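Local coordinates for sister chromatid cohesion protein (Chaetomium thermophilum, PDB 5T8V), which probably helps load cohesin onto chromatin, this chain being the C-terminal HEAT-repeat part of the Scc2 loader, at residues Arg708-Ala713 with Arg745-Gln750; Gly732-Val737 with Asp794-Ala799; Thr1121-Leu1126 with Pro1159-Val1164. One frame throughout, in Å; residues are numbered along the deposited sequence.

Contact 1: Arg708-Ala713 with Arg745-Gln750; sequences RAMKLA and RDLARQ
M710 and K711 of helix 703-719 meet L747 of helix 742-755 where two helical turns run in broadly the same direction along the chain. The backbones come nearest at M710 and A748, whose CA atoms are 7.9 Å apart; the CA atoms of K711 and L747 follow at 8.5 Å. Both segments stay helical from end to end, as expected in the all-helical HEAT-repeat superhelix of this loader, and they pack nearly parallel. Helix 723-735, which comes between the two in sequence, packs against M710 through L733.

L747 carries the second helix's share of the interface by dividing its two methyls. CD2 reaches M710, lying 3.7 Å from CG and 3.8 Å from SD, so that the leucine rests against CG and SD and the two side chains meet at a slant. The methionine is placed for this by its first torsion (chi1 58°), which sets CG between the backbone N and the carbonyl carbon, while a bend at chi3 turns CE off the line of the chain. F698 and the CG methylene of R736 also touch M710, which is buried.

CD1, the other methyl of L747, points to the K711 chain. K711 sets out beside the partner helix and its chain then turns nearer, so that the exposed lysine lends carbon rather than charge to the contact. Away from the interface, R749 and D746 form a salt bridge three residues apart on helix 742-755, with NH1 of R749 3.3 Å from OD1 of D746. On the lysine's side of the contact, CD of K711 stands 4.4 Å from CD1 of L747.

Contact 2: Gly732-Val737 with Asp794-Ala799; sequences GLLHRV and DKVLQA
V796 of helix 791-801 packs against L734 of helix 723-735 and V737, three residues on, a wholly apolar meeting of buried residues within the HEAT-repeat array. The apolar group centres on one methyl. CG2 of V796 lies 3.9 Å from CD2 of L734 and equally 3.9 Å from CG2 of V737, so the methyl rests against both branches at once. V796 reaches the leucine nearly at right angles and the other valine at a slant. With CG anti to its carbonyl carbon (chi1 -82°), L734 swings its end toward the partner although its CB points neither toward it nor away. I752 of helix 742-755 touches both L734 and V737, while W756 and V789 add to the leucine's surroundings.

Among the backbone bonds, one ties V737 back: R736 is the first residue to leave helical torsions, yet N of V737 still bonds to O of L734 at 3.0 Å, consistent with V737 pointing toward helix 791-801.

On helix 791-801 the polar groups pair among themselves, whereas R736 forms a salt bridge with D739. The stem of K795 starts toward the partner, but the chain curls away, and NZ forms a salt bridge with OD2 of D794 at 3.4 Å. The same ammonium donates to OE1 of Q798 at 2.7 Å, approaching from 38° out of the amide's carbonyl plane.

Contact 3: Thr1121-Leu1126 with Pro1159-Val1164; sequences TTHRFL and PKETGV
OE1 of E1161 takes a weak hydrogen bond from the backbone N of H1158 and also lies near the H1123 ring, whose CE1 is 4.1 Å away. It approaches the imidazole obliquely, with the ring and carboxylate planes 34° apart. Nearby, ND1 of H1123 is 4.5 Å from OE2 of E1161: close enough for a protonated histidine probably to feel the carboxylate, but without a direct bond. E1161 reaches across because its chain is extended beyond CG (chi2 169°).

In the HEAT-repeat fold this joins helix 1115-1133 to the turn leading into helix 1163-1169, across the connection made by helix 1139-1154. The turn is held by N of G1163, bonded to O of P1159 at 3.0 Å, and T1162 occupies the N-cap position without a capping bond from its side chain. Helix 1115-1133 also contacts helix 1050-1062, through R1124 and F1125.

The second carboxylate oxygen meets carbon instead. L1126, a buried leucine that also touches V1157, brings its CD2 to 4.1 Å from OE2 of E1161.

Contacts 1 and 2 are neighbours, their centres about 12 Å apart, and they interlock along the chain: helix 703-719 pairs with 742-755, while the intervening helix 723-735 pairs with the later 791-801. They touch through M710 against L733 and R736, R745 against V737 and A748 against R736, so the two interfaces form one continuous helical stack within the PDS5-related part of the chain. Contact 3 comes much later, in the part matching the sister chromatid cohesion C-terminus family, its centre about 42 Å from that of contact 1 and 36 Å from that of contact 2. Contacts 1 and 2 pack apolar side chains, whereas contact 3 joins a helix to a turn; all are local links along an elongated solenoid.

Contact 1: Arg708-Ala713 with Arg745-Gln750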
ATOM      1  N   ARG A 708      -6.707 -12.106  -4.852  1.00 52.09           N
ATOM      2  CA  ARG A 708      -5.345 -11.679  -5.156  1.00 50.37           C
ATOM      3  C   ARG A 708      -4.330 -12.479  -4.349  1.00 48.14           C
ATOM      4  O   ARG A 708      -3.328 -12.970  -4.890  1.00 47.28           O
ATOM      5  CB  ARG A 708      -5.192 -10.183  -4.882  1.00 50.41           C
ATOM      6  CG  ARG A 708      -3.789  -9.659  -5.141  1.00 49.68           C
ATOM      7  CD  ARG A 708      -3.764  -8.144  -5.245  1.00 49.62           C
ATOM      8  NE  ARG A 708      -2.458  -7.657  -5.682  1.00 47.98           N
ATOM      9  CZ  ARG A 708      -2.204  -6.401  -6.032  1.00 47.35           C
ATOM     10  NH1 ARG A 708      -3.166  -5.489  -6.003  1.00 48.19           N
ATOM     11  NH2 ARG A 708      -0.983  -6.056  -6.419  1.00 45.97           N
ATOM     12  N   ALA A 709      -4.577 -12.629  -3.046  1.00 40.00           N
ATOM     13  CA  ALA A 709      -3.637 -13.336  -2.184  1.00 38.44           C
ATOM     14  C   ALA A 709      -3.444 -14.782  -2.623  1.00 39.12           C
ATOM     15  O   ALA A 709      -2.339 -15.323  -2.503  1.00 37.82           O
ATOM     16  CB  ALA A 709      -4.112 -13.282  -0.733  1.00 38.21           C
ATOM     17  N   MET A 710      -4.497 -15.428  -3.127  1.00 54.83           N
ATOM     18  CA  MET A 710      -4.365 -16.820  -3.538  1.00 55.65           C
ATOM     19  C   MET A 710      -3.821 -16.969  -4.953  1.00 57.37           C
ATOM     20  O   MET A 710      -3.250 -18.018  -5.273  1.00 57.63           O
ATOM     21  CB  MET A 710      -5.705 -17.547  -3.402  1.00 57.13           C
ATOM     22  CG  MET A 710      -6.859 -16.957  -4.181  1.00 59.70           C
ATOM     23  SD  MET A 710      -8.403 -17.837  -3.854  1.00 61.69           S
ATOM     24  CE  MET A 710      -8.654 -17.499  -2.111  1.00 61.07           C
ATOM     25  N   LYS A 711      -3.965 -15.951  -5.804  1.00 61.27           N
ATOM     26  CA  LYS A 711      -3.246 -15.961  -7.074  1.00 62.32           C
ATOM     27  C   LYS A 711      -1.745 -15.816  -6.836  1.00 59.25           C
ATOM     28  O   LYS A 711      -0.936 -16.590  -7.370  1.00 58.49           O
ATOM     29  CB  LYS A 711      -3.766 -14.843  -7.979  1.00 65.94           C
ATOM     30  CG  LYS A 711      -3.479 -15.048  -9.461  1.00 69.09           C
ATOM     31  CD  LYS A 711      -4.369 -16.131 -10.059  1.00 72.51           C
ATOM     32  CE  LYS A 711      -4.117 -16.302 -11.551  1.00 73.41           C
ATOM     33  NZ  LYS A 711      -4.980 -17.359 -12.154  1.00 75.09           N
ATOM     34  N   LEU A 712      -1.358 -14.831  -6.023  1.00 41.14           N
ATOM     35  CA  LEU A 712       0.037 -14.713  -5.612  1.00 37.87           C
ATOM     36  C   LEU A 712       0.531 -16.011  -4.985  1.00 36.12           C
ATOM     37  O   LEU A 712       1.635 -16.479  -5.288  1.00 34.58           O
ATOM     38  CB  LEU A 712       0.191 -13.550  -4.631  1.00 35.84           C
ATOM     39  CG  LEU A 712       1.560 -13.372  -3.968  1.00 33.33           C
ATOM     40  CD1 LEU A 712       2.633 -13.081  -5.001  1.00 33.00           C
ATOM     41  CD2 LEU A 712       1.502 -12.266  -2.926  1.00 31.73           C
ATOM     42  N   ALA A 713      -0.281 -16.609  -4.109  1.00 35.19           N
ATOM     43  CA  ALA A 713       0.104 -17.868  -3.482  1.00 33.92           C
ATOM     44  C   ALA A 713       0.253 -18.980  -4.509  1.00 35.33           C
ATOM     45  O   ALA A 713       1.039 -19.911  -4.303  1.00 34.61           O
ATOM     46  CB  ALA A 713      -0.922 -18.260  -2.421  1.00 34.03           C
ATOM     47  N   ARG A 745     -14.663 -19.312  -5.086  1.00 68.72           N
ATOM     48  CA  ARG A 745     -14.683 -20.768  -5.177  1.00 68.07           C
ATOM     49  C   ARG A 745     -14.220 -21.221  -6.553  1.00 68.47           C
ATOM     50  O   ARG A 745     -13.392 -22.132  -6.677  1.00 66.75           O
ATOM     51  CB  ARG A 745     -16.084 -21.309  -4.893  1.00 70.60           C
ATOM     52  CG  ARG A 745     -16.657 -20.946  -3.540  1.00 70.09           C
ATOM     53  CD  ARG A 745     -18.060 -21.518  -3.394  1.00 72.43           C
ATOM     54  NE  ARG A 745     -18.937 -20.665  -2.598  1.00 74.28           N
ATOM     55  CZ  ARG A 745     -20.249 -20.849  -2.478  1.00 77.40           C
ATOM     56  NH1 ARG A 745     -20.844 -21.858  -3.103  1.00 78.89           N
ATOM     57  NH2 ARG A 745     -20.970 -20.022  -1.732  1.00 79.47           N
ATOM     58  N   ASP A 746     -14.755 -20.597  -7.606  1.00 86.67           N
ATOM     59  CA  ASP A 746     -14.318 -20.929  -8.958  1.00 87.91           C
ATOM     60  C   ASP A 746     -12.807 -20.783  -9.095  1.00 84.06           C
ATOM     61  O   ASP A 746     -12.143 -21.635  -9.697  1.00 83.01           O
ATOM     62  CB  ASP A 746     -15.040 -20.042  -9.974  1.00 92.23           C
ATOM     63  CG  ASP A 746     -16.548 -20.190  -9.912  1.00 96.26           C
ATOM     64  OD1 ASP A 746     -17.025 -21.281  -9.535  1.00 97.14           O
ATOM     65  OD2 ASP A 746     -17.256 -19.215 -10.241  1.00 98.96           O
ATOM     66  N   LEU A 747     -12.245 -19.712  -8.529  1.00 62.17           N
ATOM     67  CA  LEU A 747     -10.800 -19.514  -8.593  1.00 59.46           C
ATOM     68  C   LEU A 747     -10.063 -20.607  -7.829  1.00 56.33           C
ATOM     69  O   LEU A 747      -9.071 -21.159  -8.317  1.00 54.03           O
ATOM     70  CB  LEU A 747     -10.434 -18.136  -8.042  1.00 58.47           C
ATOM     71  CG  LEU A 747      -8.936 -17.822  -7.972  1.00 54.92           C
ATOM     72  CD1 LEU A 747      -8.295 -17.898  -9.351  1.00 55.08           C
ATOM     73  CD2 LEU A 747      -8.703 -16.454  -7.349  1.00 53.54           C
ATOM     74  N   ALA A 748     -10.530 -20.925  -6.620  1.00 65.95           N
ATOM     75  CA  ALA A 748      -9.906 -21.986  -5.837  1.00 63.41           C
ATOM     76  C   ALA A 748      -9.856 -23.286  -6.630  1.00 64.79           C
ATOM     77  O   ALA A 748      -8.789 -23.894  -6.788  1.00 64.27           O
ATOM     78  CB  ALA A 748     -10.666 -22.183  -4.524  1.00 62.75           C
ATOM     79  N   ARG A 749     -11.008 -23.723  -7.145  1.00 72.26           N
ATOM     80  CA  ARG A 749     -11.041 -24.903  -8.000  1.00 73.21           C
ATOM     81  C   ARG A 749     -10.015 -24.785  -9.119  1.00 73.32           C
ATOM     82  O   ARG A 749      -9.103 -25.606  -9.226  1.00 72.18           O
ATOM     83  CB  ARG A 749     -12.444 -25.101  -8.577  1.00 77.13           C
ATOM     84  CG  ARG A 749     -13.475 -25.545  -7.561  1.00 77.65           C
ATOM     85  CD  ARG A 749     -14.777 -25.938  -8.237  1.00 81.27           C
ATOM     86  NE  ARG A 749     -15.877 -26.028  -7.281  1.00 82.83           N
ATOM     87  CZ  ARG A 749     -16.658 -25.010  -6.931  1.00 84.99           C
ATOM     88  NH1 ARG A 749     -16.474 -23.804  -7.456  1.00 85.93           N
ATOM     89  NH2 ARG A 749     -17.631 -25.197  -6.050  1.00 86.08           N
ATOM     90  N   GLN A 750     -10.146 -23.755  -9.957  1.00 83.17           N
ATOM     91  CA  GLN A 750      -9.221 -23.540 -11.066  1.00 85.02           C
ATOM     92  C   GLN A 750      -7.768 -23.776 -10.657  1.00 80.65           C
ATOM     93  O   GLN A 750      -7.070 -24.628 -11.224  1.00 80.86           O
ATOM     94  CB  GLN A 750      -9.412 -22.115 -11.603  1.00 88.39           C
ATOM     95  CG  GLN A 750      -8.293 -21.607 -12.508  1.00 90.02           C
ATOM     96  CD  GLN A 750      -8.070 -22.488 -13.720  1.00 93.28           C
ATOM     97  OE1 GLN A 750      -6.933 -22.817 -14.061  1.00 94.03           O
ATOM     98  NE2 GLN A 750      -9.155 -22.866 -14.388  1.00 95.73           N
TER

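Contact 2: Gly732-Val737 with Asp794-Ala799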
ATOM      1  N   GLY A 732      -4.640 -24.025   2.478  1.00 34.20           N
ATOM      2  CA  GLY A 732      -5.479 -22.833   2.482  1.00 35.21           C
ATOM      3  C   GLY A 732      -6.372 -22.751   1.258  1.00 36.79           C
ATOM      4  O   GLY A 732      -7.588 -22.552   1.366  1.00 38.34           O
ATOM      5  N   LEU A 733      -5.777 -22.897   0.071  1.00 41.46           N
ATOM      6  CA  LEU A 733      -6.553 -22.911  -1.164  1.00 44.40           C
ATOM      7  C   LEU A 733      -7.724 -23.875  -1.063  1.00 46.74           C
ATOM      8  O   LEU A 733      -8.865 -23.524  -1.387  1.00 48.90           O
ATOM      9  CB  LEU A 733      -5.653 -23.294  -2.341  1.00 44.90           C
ATOM     10  CG  LEU A 733      -4.710 -22.212  -2.864  1.00 45.50           C
ATOM     11  CD1 LEU A 733      -3.654 -22.823  -3.773  1.00 45.75           C
ATOM     12  CD2 LEU A 733      -5.489 -21.143  -3.605  1.00 46.97           C
ATOM     13  N   LEU A 734      -7.457 -25.103  -0.615  1.00 40.11           N
ATOM     14  CA  LEU A 734      -8.530 -26.079  -0.476  1.00 40.54           C
ATOM     15  C   LEU A 734      -9.573 -25.609   0.529  1.00 42.40           C
ATOM     16  O   LEU A 734     -10.778 -25.736   0.285  1.00 44.08           O
ATOM     17  CB  LEU A 734      -7.958 -27.435  -0.071  1.00 39.37           C
ATOM     18  CG  LEU A 734      -7.393 -28.282  -1.217  1.00 39.40           C
ATOM     19  CD1 LEU A 734      -6.475 -29.385  -0.708  1.00 38.03           C
ATOM     20  CD2 LEU A 734      -8.528 -28.889  -2.032  1.00 41.23           C
ATOM     21  N   HIS A 735      -9.135 -25.046   1.659  1.00 50.60           N
ATOM     22  CA  HIS A 735     -10.091 -24.499   2.618  1.00 53.94           C
ATOM     23  C   HIS A 735     -10.984 -23.446   1.980  1.00 57.44           C
ATOM     24  O   HIS A 735     -12.115 -23.235   2.433  1.00 59.02           O
ATOM     25  CB  HIS A 735      -9.360 -23.898   3.819  1.00 53.95           C
ATOM     26  CG  HIS A 735      -9.329 -24.792   5.017  1.00 54.81           C
ATOM     27  ND1 HIS A 735      -8.266 -25.624   5.299  1.00 53.92           N
ATOM     28  CD2 HIS A 735     -10.232 -24.987   6.007  1.00 56.65           C
ATOM     29  CE1 HIS A 735      -8.516 -26.291   6.412  1.00 54.49           C
ATOM     30  NE2 HIS A 735      -9.702 -25.923   6.861  1.00 56.40           N
ATOM     31  N   ARG A 736     -10.504 -22.775   0.934  1.00 65.19           N
ATOM     32  CA  ARG A 736     -11.269 -21.718   0.285  1.00 68.61           C
ATOM     33  C   ARG A 736     -12.210 -22.236  -0.798  1.00 70.98           C
ATOM     34  O   ARG A 736     -12.710 -21.437  -1.598  1.00 72.19           O
ATOM     35  CB  ARG A 736     -10.317 -20.675  -0.308  1.00 67.82           C
ATOM     36  CG  ARG A 736      -9.500 -19.924   0.735  1.00 65.21           C
ATOM     37  CD  ARG A 736     -10.221 -18.674   1.230  1.00 66.48           C
ATOM     38  NE  ARG A 736     -11.528 -18.961   1.816  1.00 68.69           N
ATOM     39  CZ  ARG A 736     -11.731 -19.296   3.087  1.00 70.01           C
ATOM     40  NH1 ARG A 736     -10.713 -19.398   3.932  1.00 68.40           N
ATOM     41  NH2 ARG A 736     -12.962 -19.534   3.519  1.00 73.18           N
ATOM     42  N   VAL A 737     -12.468 -23.545  -0.847  1.00 67.93           N
ATOM     43  CA  VAL A 737     -13.463 -24.062  -1.782  1.00 70.46           C
ATOM     44  C   VAL A 737     -14.869 -23.883  -1.224  1.00 73.93           C
ATOM     45  O   VAL A 737     -15.824 -23.699  -1.987  1.00 76.72           O
ATOM     46  CB  VAL A 737     -13.176 -25.537  -2.115  1.00 68.74           C
ATOM     47  CG1 VAL A 737     -14.251 -26.102  -3.043  1.00 70.60           C
ATOM     48  CG2 VAL A 737     -11.803 -25.682  -2.750  1.00 66.92           C
ATOM     49  N   ASP A 794     -12.534 -34.045  -1.391  1.00 60.65           N
ATOM     50  CA  ASP A 794     -13.485 -34.963  -2.006  1.00 63.48           C
ATOM     51  C   ASP A 794     -14.378 -34.229  -2.999  1.00 65.07           C
ATOM     52  O   ASP A 794     -14.517 -34.645  -4.156  1.00 66.08           O
ATOM     53  CB  ASP A 794     -14.324 -35.650  -0.928  1.00 65.80           C
ATOM     54  CG  ASP A 794     -15.440 -36.496  -1.507  1.00 68.83           C
ATOM     55  OD1 ASP A 794     -15.270 -37.021  -2.627  1.00 68.73           O
ATOM     56  OD2 ASP A 794     -16.488 -36.635  -0.841  1.00 71.35           O
ATOM     57  N   LYS A 795     -14.983 -33.119  -2.568  1.00 63.40           N
ATOM     58  CA  LYS A 795     -15.859 -32.379  -3.467  1.00 65.67           C
ATOM     59  C   LYS A 795     -15.099 -31.704  -4.604  1.00 65.90           C
ATOM     60  O   LYS A 795     -15.698 -31.425  -5.648  1.00 67.55           O
ATOM     61  CB  LYS A 795     -16.666 -31.345  -2.679  1.00 67.13           C
ATOM     62  CG  LYS A 795     -17.799 -31.958  -1.866  1.00 68.88           C
ATOM     63  CD  LYS A 795     -18.944 -32.440  -2.759  1.00 72.27           C
ATOM     64  CE  LYS A 795     -19.780 -33.515  -2.077  1.00 73.36           C
ATOM     65  NZ  LYS A 795     -19.068 -34.826  -2.005  1.00 71.24           N
ATOM     66  N   VAL A 796     -13.803 -31.439  -4.436  1.00 49.25           N
ATOM     67  CA  VAL A 796     -13.000 -30.948  -5.553  1.00 49.48           C
ATOM     68  C   VAL A 796     -12.840 -32.042  -6.601  1.00 50.22           C
ATOM     69  O   VAL A 796     -13.022 -31.807  -7.802  1.00 52.10           O
ATOM     70  CB  VAL A 796     -11.632 -30.442  -5.057  1.00 47.13           C
ATOM     71  CG1 VAL A 796     -10.769 -29.982  -6.230  1.00 47.41           C
ATOM     72  CG2 VAL A 796     -11.809 -29.307  -4.064  1.00 46.60           C
ATOM     73  N   LEU A 797     -12.495 -33.254  -6.160  1.00 55.82           N
ATOM     74  CA  LEU A 797     -12.339 -34.365  -7.093  1.00 57.25           C
ATOM     75  C   LEU A 797     -13.654 -34.692  -7.789  1.00 62.54           C
ATOM     76  O   LEU A 797     -13.665 -35.041  -8.974  1.00 65.20           O
ATOM     77  CB  LEU A 797     -11.803 -35.596  -6.360  1.00 53.85           C
ATOM     78  CG  LEU A 797     -10.290 -35.652  -6.147  1.00 51.06           C
ATOM     79  CD1 LEU A 797      -9.934 -36.762  -5.173  1.00 49.43           C
ATOM     80  CD2 LEU A 797      -9.566 -35.856  -7.471  1.00 51.66           C
ATOM     81  N   GLN A 798     -14.774 -34.589  -7.070  1.00 78.28           N
ATOM     82  CA  GLN A 798     -16.063 -34.876  -7.692  1.00 81.42           C
ATOM     83  C   GLN A 798     -16.469 -33.768  -8.657  1.00 84.49           C
ATOM     84  O   GLN A 798     -16.984 -34.046  -9.746  1.00 88.56           O
ATOM     85  CB  GLN A 798     -17.131 -35.081  -6.619  1.00 81.66           C
ATOM     86  CG  GLN A 798     -17.161 -36.498  -6.071  1.00 81.05           C
ATOM     87  CD  GLN A 798     -18.191 -36.682  -4.979  1.00 81.63           C
ATOM     88  OE1 GLN A 798     -18.800 -35.718  -4.513  1.00 83.19           O
ATOM     89  NE2 GLN A 798     -18.394 -37.927  -4.563  1.00 80.77           N
ATOM     90  N   ALA A 799     -16.244 -32.508  -8.281  1.00 76.83           N
ATOM     91  CA  ALA A 799     -16.494 -31.401  -9.193  1.00 79.34           C
ATOM     92  C   ALA A 799     -15.527 -31.385 -10.370  1.00 79.38           C
ATOM     93  O   ALA A 799     -15.765 -30.652 -11.336  1.00 80.74           O
ATOM     94  CB  ALA A 799     -16.407 -30.071  -8.443  1.00 78.69           C
TER

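Contact 3: Thr1121-Leu1126 with Pro1159-Val1164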
ATOM      1  N   THR A1121     -43.313 -38.040  14.813  1.00 69.55           N
ATOM      2  CA  THR A1121     -42.329 -37.916  15.884  1.00 68.11           C
ATOM      3  C   THR A1121     -41.855 -36.475  16.039  1.00 69.31           C
ATOM      4  O   THR A1121     -41.627 -36.007  17.162  1.00 68.73           O
ATOM      5  CB  THR A1121     -41.153 -38.850  15.625  1.00 66.04           C
ATOM      6  OG1 THR A1121     -40.689 -38.681  14.280  1.00 66.08           O
ATOM      7  CG2 THR A1121     -41.576 -40.287  15.842  1.00 65.76           C
ATOM      8  N   THR A1122     -41.704 -35.756  14.925  1.00 44.38           N
ATOM      9  CA  THR A1122     -41.318 -34.350  14.990  1.00 43.72           C
ATOM     10  C   THR A1122     -42.257 -33.569  15.901  1.00 44.26           C
ATOM     11  O   THR A1122     -41.816 -32.807  16.767  1.00 43.99           O
ATOM     12  CB  THR A1122     -41.311 -33.742  13.584  1.00 44.86           C
ATOM     13  OG1 THR A1122     -40.238 -34.309  12.823  1.00 44.10           O
ATOM     14  CG2 THR A1122     -41.138 -32.226  13.639  1.00 44.51           C
ATOM     15  N   HIS A1123     -43.566 -33.743  15.711  1.00 69.57           N
ATOM     16  CA  HIS A1123     -44.520 -33.026  16.547  1.00 71.72           C
ATOM     17  C   HIS A1123     -44.476 -33.521  17.985  1.00 70.37           C
ATOM     18  O   HIS A1123     -44.571 -32.720  18.922  1.00 70.99           O
ATOM     19  CB  HIS A1123     -45.930 -33.155  15.972  1.00 75.97           C
ATOM     20  CG  HIS A1123     -46.260 -32.106  14.956  1.00 78.57           C
ATOM     21  ND1 HIS A1123     -46.621 -30.823  15.306  1.00 80.02           N
ATOM     22  CD2 HIS A1123     -46.276 -32.146  13.603  1.00 79.64           C
ATOM     23  CE1 HIS A1123     -46.849 -30.118  14.211  1.00 81.49           C
ATOM     24  NE2 HIS A1123     -46.647 -30.898  13.165  1.00 81.15           N
ATOM     25  N   ARG A1124     -44.328 -34.833  18.190  1.00 56.99           N
ATOM     26  CA  ARG A1124     -44.289 -35.337  19.561  1.00 57.00           C
ATOM     27  C   ARG A1124     -43.127 -34.735  20.346  1.00 54.47           C
ATOM     28  O   ARG A1124     -43.290 -34.363  21.514  1.00 54.69           O
ATOM     29  CB  ARG A1124     -44.200 -36.861  19.572  1.00 58.04           C
ATOM     30  CG  ARG A1124     -43.939 -37.456  20.965  1.00 58.87           C
ATOM     31  CD  ARG A1124     -44.992 -38.463  21.364  1.00 61.41           C
ATOM     32  NE  ARG A1124     -45.215 -39.460  20.324  1.00 62.46           N
ATOM     33  CZ  ARG A1124     -46.195 -40.356  20.346  1.00 66.14           C
ATOM     34  NH1 ARG A1124     -47.054 -40.387  21.357  1.00 68.73           N
ATOM     35  NH2 ARG A1124     -46.317 -41.220  19.350  1.00 66.88           N
ATOM     36  N   PHE A1125     -41.950 -34.632  19.732  1.00 57.34           N
ATOM     37  CA  PHE A1125     -40.742 -34.254  20.456  1.00 55.65           C
ATOM     38  C   PHE A1125     -40.309 -32.810  20.221  1.00 55.34           C
ATOM     39  O   PHE A1125     -39.266 -32.399  20.744  1.00 54.45           O
ATOM     40  CB  PHE A1125     -39.600 -35.202  20.080  1.00 53.54           C
ATOM     41  CG  PHE A1125     -39.902 -36.647  20.356  1.00 53.78           C
ATOM     42  CD1 PHE A1125     -40.005 -37.112  21.657  1.00 54.38           C
ATOM     43  CD2 PHE A1125     -40.084 -37.542  19.314  1.00 53.62           C
ATOM     44  CE1 PHE A1125     -40.284 -38.441  21.914  1.00 54.73           C
ATOM     45  CE2 PHE A1125     -40.363 -38.871  19.566  1.00 54.04           C
ATOM     46  CZ  PHE A1125     -40.463 -39.321  20.869  1.00 54.62           C
ATOM     47  N   LEU A1126     -41.085 -32.025  19.470  1.00 48.54           N
ATOM     48  CA  LEU A1126     -40.677 -30.657  19.166  1.00 47.94           C
ATOM     49  C   LEU A1126     -40.401 -29.865  20.440  1.00 47.66           C
ATOM     50  O   LEU A1126     -39.371 -29.191  20.553  1.00 46.13           O
ATOM     51  CB  LEU A1126     -41.751 -29.959  18.330  1.00 49.54           C
ATOM     52  CG  LEU A1126     -41.429 -28.518  17.921  1.00 48.73           C
ATOM     53  CD1 LEU A1126     -40.222 -28.472  16.995  1.00 47.12           C
ATOM     54  CD2 LEU A1126     -42.630 -27.864  17.267  1.00 49.95           C
ATOM     55  N   PRO A1159     -44.197 -22.296  10.574  1.00 53.05           N
ATOM     56  CA  PRO A1159     -43.201 -21.272  10.928  1.00 51.74           C
ATOM     57  C   PRO A1159     -43.505 -20.535  12.222  1.00 51.84           C
ATOM     58  O   PRO A1159     -42.590 -19.936  12.801  1.00 51.05           O
ATOM     59  CB  PRO A1159     -43.229 -20.322   9.723  1.00 52.84           C
ATOM     60  CG  PRO A1159     -44.564 -20.541   9.092  1.00 54.51           C
ATOM     61  CD  PRO A1159     -44.887 -21.984   9.311  1.00 54.21           C
ATOM     62  N   LYS A1160     -44.754 -20.549  12.693  1.00 79.69           N
ATOM     63  CA  LYS A1160     -45.068 -19.890  13.957  1.00 79.63           C
ATOM     64  C   LYS A1160     -44.386 -20.586  15.127  1.00 78.34           C
ATOM     65  O   LYS A1160     -43.880 -19.927  16.042  1.00 77.83           O
ATOM     66  CB  LYS A1160     -46.582 -19.853  14.166  1.00 82.93           C
ATOM     67  CG  LYS A1160     -47.314 -18.952  13.189  1.00 85.50           C
ATOM     68  CD  LYS A1160     -48.809 -18.919  13.461  1.00 88.96           C
ATOM     69  CE  LYS A1160     -49.522 -17.973  12.504  1.00 91.89           C
ATOM     70  NZ  LYS A1160     -50.989 -17.908  12.762  1.00 95.18           N
ATOM     71  N   GLU A1161     -44.357 -21.919  15.112  1.00 81.25           N
ATOM     72  CA  GLU A1161     -43.771 -22.700  16.195  1.00 80.04           C
ATOM     73  C   GLU A1161     -42.249 -22.656  16.207  1.00 76.00           C
ATOM     74  O   GLU A1161     -41.643 -23.297  17.073  1.00 75.12           O
ATOM     75  CB  GLU A1161     -44.229 -24.155  16.087  1.00 81.30           C
ATOM     76  CG  GLU A1161     -45.734 -24.359  16.192  1.00 84.83           C
ATOM     77  CD  GLU A1161     -46.160 -25.766  15.812  1.00 86.55           C
ATOM     78  OE1 GLU A1161     -46.156 -26.087  14.605  1.00 86.43           O
ATOM     79  OE2 GLU A1161     -46.490 -26.556  16.722  1.00 87.36           O
ATOM     80  N   THR A1162     -41.618 -21.921  15.291  1.00 59.48           N
ATOM     81  CA  THR A1162     -40.180 -22.046  15.087  1.00 56.27           C
ATOM     82  C   THR A1162     -39.485 -20.690  15.021  1.00 54.38           C
ATOM     83  O   THR A1162     -38.350 -20.549  15.485  1.00 52.96           O
ATOM     84  CB  THR A1162     -39.919 -22.841  13.801  1.00 56.13           C
ATOM     85  OG1 THR A1162     -40.439 -24.167  13.946  1.00 56.75           O
ATOM     86  CG2 THR A1162     -38.445 -22.924  13.495  1.00 54.73           C
ATOM     87  N   GLY A1163     -40.152 -19.690  14.449  1.00 62.14           N
ATOM     88  CA  GLY A1163     -39.537 -18.398  14.209  1.00 61.23           C
ATOM     89  C   GLY A1163     -38.819 -17.794  15.400  1.00 60.63           C
ATOM     90  O   GLY A1163     -37.608 -17.556  15.349  1.00 60.37           O
ATOM     91  N   VAL A1164     -39.560 -17.538  16.482  1.00 50.91           N
ATOM     92  CA  VAL A1164     -38.990 -16.848  17.637  1.00 50.28           C
ATOM     93  C   VAL A1164     -37.776 -17.597  18.169  1.00 48.29           C
ATOM     94  O   VAL A1164     -36.810 -16.985  18.637  1.00 47.69           O
ATOM     95  CB  VAL A1164     -40.062 -16.662  18.726  1.00 51.81           C
ATOM     96  CG1 VAL A1164     -39.442 -16.144  20.023  1.00 52.03           C
ATOM     97  CG2 VAL A1164     -41.145 -15.708  18.242  1.00 53.36           C
TER